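Local coordinates for CG8862 (Drosophila melanogaster, PDB 3ISM), which probably cuts DNA and RNA as endonuclease G, a magnesium-dependent mitochondrial nuclease of the DNA/RNA non-specific endonuclease family, at residues V53-T58 against H101-G106; P126-G131 against N212-N217; N138-H143 against E206-P211; L161-K166 against V186-Y191. All blocks are in the same frame, centred on the assembly; numbering follows the deposited sequence.

Interaction 1: V53-T58 against H101-G106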
loop_
_atom_site.group_PDB
_atom_site.type_symbol
_atom_site.label_atom_id
_atom_site.label_comp_id
_atom_site.label_asym_id
_atom_site.label_seq_id
_atom_site.Cartn_x
_atom_site.Cartn_y
_atom_site.Cartn_z
ATOM N N VAL B 53 14.170 -1.793 -6.548
ATOM C CA VAL B 53 15.083 -2.132 -7.626
ATOM C C VAL B 53 16.271 -2.898 -7.015
ATOM O O VAL B 53 16.527 -2.793 -5.803
ATOM C CB VAL B 53 15.597 -0.891 -8.397
ATOM C CG1 VAL B 53 14.464 -0.128 -9.043
ATOM C CG2 VAL B 53 16.408 0.023 -7.474
ATOM N N PHE B 54 16.979 -3.653 -7.854
ATOM C CA PHE B 54 18.113 -4.422 -7.399
ATOM C C PHE B 54 19.311 -4.202 -8.327
ATOM O O PHE B 54 19.171 -4.146 -9.553
ATOM C CB PHE B 54 17.778 -5.920 -7.286
ATOM C CG PHE B 54 18.335 -6.554 -6.048
ATOM C CD1 PHE B 54 17.513 -6.790 -4.949
ATOM C CD2 PHE B 54 19.695 -6.841 -5.951
ATOM C CE1 PHE B 54 18.042 -7.340 -3.773
ATOM C CE2 PHE B 54 20.228 -7.380 -4.782
ATOM C CZ PHE B 54 19.401 -7.622 -3.685
ATOM N N GLU B 55 20.485 -4.065 -7.730
ATOM C CA GLU B 55 21.705 -3.744 -8.481
ATOM C C GLU B 55 22.853 -4.580 -7.952
ATOM O O GLU B 55 22.906 -4.896 -6.768
ATOM C CB GLU B 55 22.058 -2.262 -8.349
ATOM C CG GLU B 55 21.017 -1.263 -8.927
ATOM C CD GLU B 55 21.302 0.189 -8.495
ATOM O OE1 GLU B 55 21.295 0.464 -7.275
ATOM O OE2 GLU B 55 21.533 1.055 -9.368
ATOM N N HIS B 56 23.761 -4.949 -8.850
ATOM C CA HIS B 56 24.998 -5.586 -8.470
ATOM C C HIS B 56 26.117 -4.727 -9.042
ATOM O O HIS B 56 26.300 -4.670 -10.253
ATOM C CB HIS B 56 25.065 -7.033 -8.991
ATOM C CG HIS B 56 26.464 -7.570 -9.109
ATOM N ND1 HIS B 56 26.934 -8.166 -10.257
ATOM C CD2 HIS B 56 27.499 -7.573 -8.234
ATOM C CE1 HIS B 56 28.199 -8.520 -10.085
ATOM N NE2 HIS B 56 28.567 -8.166 -8.866
ATOM N N LEU B 57 26.847 -4.056 -8.154
ATOM C CA LEU B 57 27.873 -3.099 -8.543
ATOM C C LEU B 57 29.274 -3.675 -8.367
ATOM O O LEU B 57 29.557 -4.402 -7.395
ATOM C CB LEU B 57 27.762 -1.802 -7.724
ATOM C CG LEU B 57 26.379 -1.218 -7.403
ATOM C CD1 LEU B 57 26.554 0.090 -6.609
ATOM C CD2 LEU B 57 25.517 -0.984 -8.654
ATOM N N THR B 58 30.130 -3.350 -9.333
ATOM C CA THR B 58 31.550 -3.569 -9.230
ATOM C C THR B 58 32.258 -2.223 -9.445
ATOM O O THR B 58 31.630 -1.230 -9.848
ATOM C CB THR B 58 32.044 -4.582 -10.289
ATOM O OG1 THR B 58 31.690 -4.108 -11.592
ATOM C CG2 THR B 58 31.413 -5.965 -10.067
ATOM N N HIS B 101 15.674 8.880 -9.134
ATOM C CA HIS B 101 16.114 7.539 -9.512
ATOM C C HIS B 101 16.102 6.614 -8.292
ATOM O O HIS B 101 16.654 6.970 -7.236
ATOM C CB HIS B 101 17.558 7.555 -10.001
ATOM C CG HIS B 101 17.758 8.126 -11.364
ATOM N ND1 HIS B 101 17.854 9.484 -11.603
ATOM C CD2 HIS B 101 17.967 7.518 -12.557
ATOM C CE1 HIS B 101 18.071 9.684 -12.891
ATOM N NE2 HIS B 101 18.148 8.508 -13.491
ATOM N N MET B 102 15.518 5.428 -8.446
ATOM C CA MET B 102 15.785 4.343 -7.504
ATOM C C MET B 102 17.131 3.667 -7.830
ATOM O O MET B 102 18.020 3.628 -6.991
ATOM C CB MET B 102 14.614 3.344 -7.437
ATOM C CG MET B 102 13.285 3.939 -6.952
ATOM S SD MET B 102 13.274 4.576 -5.247
ATOM C CE MET B 102 13.696 6.319 -5.533
ATOM N N ALA B 103 17.277 3.137 -9.041
ATOM C CA ALA B 103 18.571 2.702 -9.543
ATOM C C ALA B 103 19.241 3.935 -10.148
ATOM O O ALA B 103 18.801 4.424 -11.201
ATOM C CB ALA B 103 18.407 1.618 -10.617
ATOM N N ALA B 104 20.275 4.443 -9.475
ATOM C CA ALA B 104 20.952 5.686 -9.879
ATOM C C ALA B 104 21.704 5.544 -11.197
ATOM O O ALA B 104 22.280 4.493 -11.497
ATOM C CB ALA B 104 21.908 6.168 -8.778
ATOM N N ALA B 105 21.687 6.612 -11.984
ATOM C CA ALA B 105 22.323 6.620 -13.296
ATOM C C ALA B 105 23.835 6.360 -13.205
ATOM O O ALA B 105 24.429 5.739 -14.100
ATOM C CB ALA B 105 22.046 7.938 -13.977
ATOM N N GLY B 106 24.438 6.810 -12.100
ATOM C CA GLY B 106 25.868 6.653 -11.839
ATOM C C GLY B 106 26.322 5.253 -11.451
ATOM O O GLY B 106 27.518 4.980 -11.359
HETATM O O HOH W 1 20.775 2.999 -6.782
#
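V53 and E55 reach from strand 49-57 of the central sheet to M102 and A103. These two follow H101, the predicted proton acceptor, in the His-Me finger (beta-beta-alpha metal) motif of this nuclease family. The tight part lies at V53. Both of its methyls bear on one carbon: V53 CG1 and V53 CG2 are each 3.8 Å from M102 CB. V53 CG2 also packs against the next peptide, 3.6 Å from A103 N. With CG1 beside the backbone N (chi1 -61°) and CG2 between that N and the carbonyl carbon, both methyls meet M102. The side chains of V53 and M102 cross at about a right angle. The rest of M102 leads away to A125 and Q127 of strand 124-127.

The E55 side is looser and partly bridged by water. The side chain is extended beyond CG, and E55 OE2 lies 3.4 Å from A103 CB. That oxygen is hydrogen-bonded by H108 and N107, just past the loop segment. E55 OE1 instead takes a hydrogen bond from a water at 2.6 Å. A104, whose methyl touches the magnesium-binding residue E141, is tied to the strand through this water. The same molecule donates to M102 O at 2.8 Å and accepts from A104 N at 3.1 Å.

Interaction 2: P126-G131 against N212-N217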
loop_
_atom_site.group_PDB
_atom_site.type_symbol
_atom_site.label_atom_id
_atom_site.label_comp_id
_atom_site.label_asym_id
_atom_site.label_seq_id
_atom_site.Cartn_x
_atom_site.Cartn_y
_atom_site.Cartn_z
ATOM N N PRO B 126 8.764 10.236 -6.533
ATOM C CA PRO B 126 8.858 11.626 -6.102
ATOM C C PRO B 126 9.748 11.754 -4.882
ATOM O O PRO B 126 9.502 11.126 -3.851
ATOM C CB PRO B 126 7.399 12.007 -5.779
ATOM C CG PRO B 126 6.597 11.078 -6.622
ATOM C CD PRO B 126 7.372 9.773 -6.571
ATOM N N GLN B 127 10.796 12.549 -5.032
ATOM C CA GLN B 127 11.702 12.846 -3.939
ATOM C C GLN B 127 11.852 14.348 -3.809
ATOM O O GLN B 127 11.892 15.058 -4.823
ATOM C CB GLN B 127 13.070 12.221 -4.198
ATOM C CG GLN B 127 13.036 10.698 -4.302
ATOM C CD GLN B 127 14.419 10.100 -4.386
ATOM O OE1 GLN B 127 15.276 10.599 -5.105
ATOM N NE2 GLN B 127 14.648 9.027 -3.634
ATOM N N VAL B 128 11.923 14.822 -2.564
ATOM C CA VAL B 128 12.397 16.182 -2.266
ATOM C C VAL B 128 13.736 16.410 -2.972
ATOM O O VAL B 128 14.612 15.541 -2.955
ATOM C CB VAL B 128 12.538 16.376 -0.730
ATOM C CG1 VAL B 128 13.210 17.694 -0.375
ATOM C CG2 VAL B 128 11.157 16.270 -0.062
ATOM N N GLY B 129 13.877 17.566 -3.613
ATOM C CA GLY B 129 15.053 17.870 -4.404
ATOM C C GLY B 129 16.247 18.324 -3.587
ATOM O O GLY B 129 17.065 17.504 -3.173
ATOM N N GLN B 130 16.352 19.639 -3.406
ATOM C CA GLN B 130 17.324 20.258 -2.518
ATOM C C GLN B 130 17.145 19.698 -1.117
ATOM O O GLN B 130 16.026 19.688 -0.576
ATOM C CB GLN B 130 17.116 21.771 -2.482
ATOM C CG GLN B 130 17.635 22.510 -3.701
ATOM C CD GLN B 130 17.287 23.991 -3.670
ATOM O OE1 GLN B 130 18.033 24.810 -3.122
ATOM N NE2 GLN B 130 16.155 24.343 -4.276
ATOM N N GLY B 131 18.246 19.226 -0.544
ATOM C CA GLY B 131 18.218 18.633 0.789
ATOM C C GLY B 131 17.872 17.156 0.842
ATOM O O GLY B 131 17.725 16.600 1.932
ATOM N N ASN B 212 11.947 11.052 3.298
ATOM C CA ASN B 212 11.793 11.824 2.081
ATOM C C ASN B 212 11.469 13.279 2.447
ATOM O O ASN B 212 10.345 13.751 2.271
ATOM C CB ASN B 212 10.693 11.193 1.210
ATOM C CG ASN B 212 10.622 11.777 -0.201
ATOM O OD1 ASN B 212 11.498 12.533 -0.612
ATOM N ND2 ASN B 212 9.573 11.395 -0.962
ATOM N N GLN B 213 12.469 13.983 2.966
ATOM C CA GLN B 213 12.294 15.372 3.376
ATOM C C GLN B 213 13.627 16.085 3.285
ATOM O O GLN B 213 14.655 15.441 3.085
ATOM C CB GLN B 213 11.756 15.446 4.814
ATOM C CG GLN B 213 12.706 14.891 5.847
ATOM C CD GLN B 213 12.011 14.491 7.135
ATOM O OE1 GLN B 213 10.854 14.036 7.126
ATOM N NE2 GLN B 213 12.726 14.630 8.249
ATOM N N VAL B 214 13.621 17.406 3.459
ATOM C CA VAL B 214 14.877 18.150 3.559
ATOM C C VAL B 214 15.704 17.659 4.760
ATOM O O VAL B 214 15.267 17.714 5.913
ATOM C CB VAL B 214 14.655 19.674 3.616
ATOM C CG1 VAL B 214 15.950 20.417 3.998
ATOM C CG2 VAL B 214 14.125 20.185 2.282
ATOM N N ILE B 215 16.888 17.134 4.459
ATOM C CA ILE B 215 17.846 16.722 5.473
ATOM C C ILE B 215 19.026 17.681 5.436
ATOM O O ILE B 215 19.492 18.051 4.357
ATOM C CB ILE B 215 18.352 15.277 5.220
ATOM C CG1 ILE B 215 17.200 14.281 5.356
ATOM C CG2 ILE B 215 19.463 14.910 6.215
ATOM C CD1 ILE B 215 17.553 12.919 4.876
ATOM N N SER B 216 19.498 18.077 6.617
ATOM C CA SER B 216 20.694 18.902 6.733
ATOM C C SER B 216 21.911 18.304 6.001
ATOM O O SER B 216 22.136 17.091 6.038
ATOM C CB SER B 216 21.026 19.116 8.207
ATOM O OG SER B 216 21.980 20.147 8.346
ATOM N N ASN B 217 22.687 19.163 5.340
ATOM C CA ASN B 217 23.893 18.739 4.610
ATOM C C ASN B 217 25.039 18.262 5.520
ATOM O O ASN B 217 25.978 17.612 5.059
ATOM C CB ASN B 217 24.425 19.879 3.716
ATOM C CG ASN B 217 23.568 20.127 2.480
ATOM O OD1 ASN B 217 22.710 19.314 2.109
ATOM N ND2 ASN B 217 23.803 21.267 1.829
#
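N212 meets the backbone of 126-131 with both ends of its side-chain amide. N212 ND2 donates to P126 O at 2.9 Å, a somewhat bent bond. N212 OD1 accepts from V128 N at 3.0 Å, a straighter one. The amide therefore spans Q127, and OD1 also lies close to Q127 CA. With CG anti to the backbone N (chi1 -170°), the amide comes alongside the backbone of 126-128. N212 ND2 has a second acceptor, P187 O, so three bonds fix the amide. With an alanine here, P126 O and V128 N would probably both lose their side-chain partner, and the backbone around Q127 would be less firmly held.

Strand 124-127 is the second strand of the His-Me finger, and helix 129-133 after it carries N133, a magnesium-binding residue. V128 lies at the bend between strand and helix. Its CG2 rests on the backbone, 3.7 Å from Q213 CA. Its CG1 meets V214 CG2 at 3.8 Å, the two side chains crossing at about a right angle.

G131 closes the far end. I215 N donates to G131 O at 2.7 Å, nearly straight at 170°. The backbone of G131 has a positive phi of 86°, and a CB there would clash with V214 CG1 and with the carbonyl O of Q130.

Interaction 3: N138-H143 against E206-P211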
loop_
_atom_site.group_PDB
_atom_site.type_symbol
_atom_site.label_atom_id
_atom_site.label_comp_id
_atom_site.label_asym_id
_atom_site.label_seq_id
_atom_site.Cartn_x
_atom_site.Cartn_y
_atom_site.Cartn_z
ATOM N N ASN B 138 21.891 11.513 -2.533
ATOM C CA ASN B 138 23.071 11.344 -3.391
ATOM C C ASN B 138 24.298 10.904 -2.583
ATOM O O ASN B 138 25.081 10.069 -3.041
ATOM C CB ASN B 138 23.379 12.619 -4.188
ATOM C CG ASN B 138 24.688 12.522 -4.966
ATOM O OD1 ASN B 138 25.569 13.364 -4.819
ATOM N ND2 ASN B 138 24.817 11.499 -5.798
ATOM N N THR B 139 24.453 11.458 -1.379
ATOM C CA THR B 139 25.578 11.098 -0.502
ATOM C C THR B 139 25.582 9.589 -0.204
ATOM O O THR B 139 26.642 8.943 -0.246
ATOM C CB THR B 139 25.545 11.918 0.808
ATOM O OG1 THR B 139 25.500 13.314 0.481
ATOM C CG2 THR B 139 26.790 11.640 1.681
ATOM N N LEU B 140 24.391 9.036 0.050
ATOM C CA LEU B 140 24.243 7.603 0.271
ATOM C C LEU B 140 24.586 6.822 -0.997
ATOM O O LEU B 140 25.349 5.847 -0.945
ATOM C CB LEU B 140 22.828 7.257 0.748
ATOM C CG LEU B 140 22.521 5.766 0.984
ATOM C CD1 LEU B 140 23.561 5.106 1.919
ATOM C CD2 LEU B 140 21.088 5.555 1.507
ATOM N N GLU B 141 24.031 7.255 -2.131
ATOM C CA GLU B 141 24.381 6.680 -3.429
ATOM C C GLU B 141 25.897 6.679 -3.672
ATOM O O GLU B 141 26.476 5.646 -4.026
ATOM C CB GLU B 141 23.638 7.407 -4.555
ATOM C CG GLU B 141 22.142 7.137 -4.563
ATOM C CD GLU B 141 21.378 8.066 -5.491
ATOM O OE1 GLU B 141 21.786 9.252 -5.640
ATOM O OE2 GLU B 141 20.355 7.612 -6.049
ATOM N N ALA B 142 26.543 7.818 -3.448
ATOM C CA ALA B 142 28.003 7.924 -3.595
ATOM C C ALA B 142 28.783 6.985 -2.659
ATOM O O ALA B 142 29.817 6.448 -3.043
ATOM C CB ALA B 142 28.452 9.370 -3.398
ATOM N N HIS B 143 28.268 6.787 -1.444
ATOM C CA HIS B 143 28.870 5.875 -0.460
ATOM C C HIS B 143 28.818 4.416 -0.923
ATOM O O HIS B 143 29.786 3.680 -0.783
ATOM C CB HIS B 143 28.139 6.013 0.886
ATOM C CG HIS B 143 28.358 4.863 1.825
ATOM N ND1 HIS B 143 29.466 4.771 2.641
ATOM C CD2 HIS B 143 27.598 3.774 2.096
ATOM C CE1 HIS B 143 29.390 3.665 3.358
ATOM N NE2 HIS B 143 28.268 3.041 3.045
ATOM N N GLU B 206 24.863 -3.667 5.162
ATOM C CA GLU B 206 24.502 -2.335 5.646
ATOM C C GLU B 206 23.057 -2.064 5.254
ATOM O O GLU B 206 22.599 -2.511 4.212
ATOM C CB GLU B 206 25.406 -1.245 5.025
ATOM C CG GLU B 206 26.880 -1.367 5.361
ATOM C CD GLU B 206 27.719 -0.188 4.875
ATOM O OE1 GLU B 206 27.178 0.773 4.279
ATOM O OE2 GLU B 206 28.941 -0.231 5.083
ATOM N N SER B 207 22.326 -1.339 6.095
ATOM C CA SER B 207 20.979 -0.917 5.718
ATOM C C SER B 207 20.628 0.433 6.312
ATOM O O SER B 207 20.915 0.703 7.483
ATOM C CB SER B 207 19.926 -1.972 6.088
ATOM O OG SER B 207 20.016 -2.330 7.443
ATOM N N TYR B 208 19.993 1.261 5.485
ATOM C CA TYR B 208 19.700 2.652 5.801
ATOM C C TYR B 208 18.238 2.925 5.489
ATOM O O TYR B 208 17.697 2.364 4.543
ATOM C CB TYR B 208 20.549 3.590 4.937
ATOM C CG TYR B 208 22.038 3.409 5.090
ATOM C CD1 TYR B 208 22.778 4.261 5.903
ATOM C CD2 TYR B 208 22.711 2.387 4.411
ATOM C CE1 TYR B 208 24.144 4.096 6.047
ATOM C CE2 TYR B 208 24.069 2.213 4.550
ATOM C CZ TYR B 208 24.781 3.072 5.362
ATOM O OH TYR B 208 26.122 2.887 5.514
ATOM N N VAL B 209 17.616 3.789 6.289
ATOM C CA VAL B 209 16.292 4.331 5.985
ATOM C C VAL B 209 16.381 5.854 6.136
ATOM O O VAL B 209 16.737 6.360 7.205
ATOM C CB VAL B 209 15.209 3.752 6.927
ATOM C CG1 VAL B 209 13.914 4.592 6.901
ATOM C CG2 VAL B 209 14.921 2.297 6.573
ATOM N N MET B 210 16.077 6.587 5.064
ATOM C CA MET B 210 16.144 8.050 5.138
ATOM C C MET B 210 14.783 8.629 4.816
ATOM O O MET B 210 14.134 8.145 3.913
ATOM C CB MET B 210 17.196 8.597 4.173
ATOM C CG MET B 210 18.617 8.124 4.478
ATOM S SD MET B 210 19.808 8.665 3.241
ATOM C CE MET B 210 19.751 10.438 3.396
ATOM N N PRO B 211 14.349 9.658 5.562
ATOM C CA PRO B 211 13.031 10.228 5.306
ATOM C C PRO B 211 13.053 11.079 4.030
ATOM O O PRO B 211 14.062 11.733 3.725
ATOM C CB PRO B 211 12.772 11.083 6.554
ATOM C CG PRO B 211 14.172 11.535 6.984
ATOM C CD PRO B 211 15.065 10.358 6.655
#
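Helix 138-143 runs antiparallel to strand 206-211, with L140 above Y208 and H143 at the level of E206. The two axes make an angle of 165° and come within 11.2 Å. This is helix-on-sheet packing. The helix is the one that ends the His-Me finger, and the strand belongs to the central mixed sheet. Side chains of alternate strand residues, E206, Y208 and M210, point to the helix.

L140 fills the middle. Its CG is anti to the backbone N (chi1 178°), which carries the two methyls out to the strand. L140 CD1 sits over the centre of the Y208 ring in a CH-pi contact, 3.8 Å from the centroid. L140 CD2 meets M210 SD at 3.8 Å, as the two side chains slide past each other in opposite directions. The next residue, E141, is a magnesium-binding residue. N138 and A142 touch the chain of CG4930 elsewhere on the helix.

The polar end is at H143. H143 NE2 donates to E206 OE1 at 2.8 Å in a nearly straight bond. The oxygen lies in the ring plane and uses its syn lone pair. Ring and carboxylate are nearly coplanar, 22° apart. Y208 OH donates to the same oxygen, E206 OE1, at 2.7 Å, from above the carboxylate plane. E206 OE1 is thus fixed by two donors from different directions. The carboxylate would tend to favour a protonated imidazole at H143, and the two donors would help to keep E206 ionised.

Interaction 4: L161-K166 against V186-Y191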
loop_
_atom_site.group_PDB
_atom_site.type_symbol
_atom_site.label_atom_id
_atom_site.label_comp_id
_atom_site.label_asym_id
_atom_site.label_seq_id
_atom_site.Cartn_x
_atom_site.Cartn_y
_atom_site.Cartn_z
ATOM N N LEU B 161 9.194 3.421 1.170
ATOM C CA LEU B 161 8.419 3.022 2.343
ATOM C C LEU B 161 7.333 4.065 2.568
ATOM O O LEU B 161 7.461 5.211 2.137
ATOM C CB LEU B 161 9.286 2.963 3.610
ATOM C CG LEU B 161 10.432 1.958 3.657
ATOM C CD1 LEU B 161 11.392 2.252 4.826
ATOM C CD2 LEU B 161 9.887 0.550 3.722
ATOM N N TYR B 162 6.273 3.649 3.260
ATOM C CA TYR B 162 5.137 4.495 3.558
ATOM C C TYR B 162 4.813 4.220 5.023
ATOM O O TYR B 162 3.994 3.346 5.337
ATOM C CB TYR B 162 3.961 4.152 2.632
ATOM C CG TYR B 162 4.333 4.030 1.153
ATOM C CD1 TYR B 162 4.183 5.112 0.285
ATOM C CD2 TYR B 162 4.825 2.830 0.632
ATOM C CE1 TYR B 162 4.527 5.005 -1.048
ATOM C CE2 TYR B 162 5.171 2.712 -0.698
ATOM C CZ TYR B 162 5.032 3.807 -1.530
ATOM O OH TYR B 162 5.371 3.698 -2.858
ATOM N N LEU B 163 5.483 4.947 5.915
ATOM C CA LEU B 163 5.510 4.624 7.352
ATOM C C LEU B 163 4.452 5.391 8.131
ATOM O O LEU B 163 4.180 6.541 7.818
ATOM C CB LEU B 163 6.897 4.902 7.959
ATOM C CG LEU B 163 8.125 4.212 7.341
ATOM C CD1 LEU B 163 9.370 4.445 8.213
ATOM C CD2 LEU B 163 7.861 2.739 7.176
ATOM N N PRO B 164 3.827 4.730 9.116
ATOM C CA PRO B 164 2.775 5.314 9.958
ATOM C C PRO B 164 3.273 6.375 10.909
ATOM O O PRO B 164 4.450 6.411 11.213
ATOM C CB PRO B 164 2.276 4.122 10.778
ATOM C CG PRO B 164 3.454 3.164 10.806
ATOM C CD PRO B 164 4.063 3.305 9.443
ATOM N N HIS B 165 2.366 7.221 11.377
ATOM C CA HIS B 165 2.657 8.162 12.446
ATOM C C HIS B 165 1.440 8.130 13.365
ATOM O O HIS B 165 0.355 7.689 12.960
ATOM C CB HIS B 165 2.857 9.580 11.892
ATOM C CG HIS B 165 1.661 10.100 11.152
ATOM N ND1 HIS B 165 1.399 9.771 9.843
ATOM C CD2 HIS B 165 0.633 10.881 11.554
ATOM C CE1 HIS B 165 0.278 10.348 9.457
ATOM N NE2 HIS B 165 -0.214 11.022 10.480
ATOM N N LYS B 166 1.615 8.603 14.587
ATOM C CA LYS B 166 0.511 8.715 15.532
ATOM C C LYS B 166 -0.214 10.040 15.362
ATOM O O LYS B 166 0.407 11.049 15.017
ATOM C CB LYS B 166 1.024 8.592 16.971
ATOM C CG LYS B 166 1.357 7.159 17.390
ATOM C CD LYS B 166 1.955 7.130 18.802
ATOM C CE LYS B 166 0.929 7.560 19.864
ATOM N NZ LYS B 166 1.590 8.015 21.128
ATOM N N VAL B 186 3.881 9.709 -3.189
ATOM C CA VAL B 186 5.079 10.311 -2.617
ATOM C C VAL B 186 5.441 9.538 -1.347
ATOM O O VAL B 186 4.798 9.690 -0.296
ATOM C CB VAL B 186 4.908 11.813 -2.304
ATOM C CG1 VAL B 186 6.222 12.380 -1.740
ATOM C CG2 VAL B 186 4.458 12.616 -3.573
ATOM N N PRO B 187 6.459 8.682 -1.446
ATOM C CA PRO B 187 6.870 7.867 -0.297
ATOM C C PRO B 187 7.327 8.707 0.900
ATOM O O PRO B 187 7.845 9.816 0.727
ATOM C CB PRO B 187 8.015 7.021 -0.870
ATOM C CG PRO B 187 7.727 6.980 -2.388
ATOM C CD PRO B 187 7.259 8.383 -2.652
ATOM N N THR B 188 7.115 8.187 2.106
ATOM C CA THR B 188 7.489 8.903 3.328
ATOM C C THR B 188 9.011 8.777 3.548
ATOM O O THR B 188 9.632 9.652 4.124
ATOM C CB THR B 188 6.734 8.349 4.580
ATOM O OG1 THR B 188 7.188 7.012 4.882
ATOM C CG2 THR B 188 5.238 8.339 4.338
ATOM N N HIS B 189 9.579 7.662 3.086
ATOM C CA HIS B 189 10.983 7.289 3.354
ATOM C C HIS B 189 11.480 6.417 2.202
ATOM O O HIS B 189 10.684 5.893 1.432
ATOM C CB HIS B 189 11.114 6.456 4.646
ATOM C CG HIS B 189 10.725 7.169 5.910
ATOM N ND1 HIS B 189 9.411 7.411 6.256
ATOM C CD2 HIS B 189 11.472 7.614 6.950
ATOM C CE1 HIS B 189 9.368 8.020 7.430
ATOM N NE2 HIS B 189 10.607 8.158 7.872
ATOM N N PHE B 190 12.798 6.249 2.110
ATOM C CA PHE B 190 13.406 5.287 1.198
ATOM C C PHE B 190 14.465 4.473 1.940
ATOM O O PHE B 190 15.005 4.930 2.919
ATOM C CB PHE B 190 14.043 6.008 0.003
ATOM C CG PHE B 190 13.059 6.734 -0.869
ATOM C CD1 PHE B 190 12.430 6.077 -1.922
ATOM C CD2 PHE B 190 12.776 8.083 -0.651
ATOM C CE1 PHE B 190 11.507 6.746 -2.728
ATOM C CE2 PHE B 190 11.864 8.766 -1.458
ATOM C CZ PHE B 190 11.223 8.093 -2.497
ATOM N N TYR B 191 14.766 3.270 1.474
ATOM C CA TYR B 191 15.809 2.452 2.105
ATOM C C TYR B 191 16.833 2.021 1.071
ATOM O O TYR B 191 16.542 2.003 -0.121
ATOM C CB TYR B 191 15.229 1.176 2.754
ATOM C CG TYR B 191 14.510 0.283 1.771
ATOM C CD1 TYR B 191 15.209 -0.568 0.907
ATOM C CD2 TYR B 191 13.127 0.303 1.691
ATOM C CE1 TYR B 191 14.545 -1.349 -0.021
ATOM C CE2 TYR B 191 12.447 -0.483 0.789
ATOM C CZ TYR B 191 13.158 -1.295 -0.063
ATOM O OH TYR B 191 12.463 -2.053 -0.951
#
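L161 O is gripped by two neighbouring backbone N-H groups. T188 N donates at 3.0 Å to L161 O, lying in the carbonyl plane, and H189 N adds a weak bond. T188 and H189 both face L161, which makes a classic beta bulge at the antiparallel pairing of strands 153-161 and 189-197. L161 N returns a bond to H189 O at 2.9 Å.

T188 OG1 is a second junction. It accepts from L163 N at 2.9 Å, in a nearly straight bond. T188 OG1 also pairs with H189 ND1 at 2.6 Å, lying in the plane of the imidazole at its edge. L163 CD1 then covers one face of that ring, 3.6 Å from its centroid, in a CH-pi contact. Were H189 an alanine, L163 CD1 would probably lose its flat support and T188 OG1 one polar mate.

Next to the bulge, Y162 and P187 lie side by side, pointing the same way. Y162 also packs on R46 of the second subunit. Farther along, Y191 has its CG between the backbone N and the carbonyl carbon (chi1 59°). This sets the ring edge against L161, with Y191 CD2 3.7 Å from L161 CG.

Interaction 1 comes first along the chain. It closes the loop between strand 49-57 and the finger residues after H101, and it is complete before the others begin. The other three are nested, and none cross. Interaction 2 is outermost, from the finger's second strand to the loop after strand 203-211. Inside it, interaction 3 lays helix 136-146 on the central sheet. Innermost, interaction 4 closes the excursion through strand 172-179. Strands 189-197 and 203-211 are neighbours, so interactions 3 and 4 share the sheet, joined by a backbone hydrogen bond between M210 and F190. N212 joins interaction 2 to P187 and T188 of interaction 4. M102 of interaction 1 packs on F190 of interaction 4.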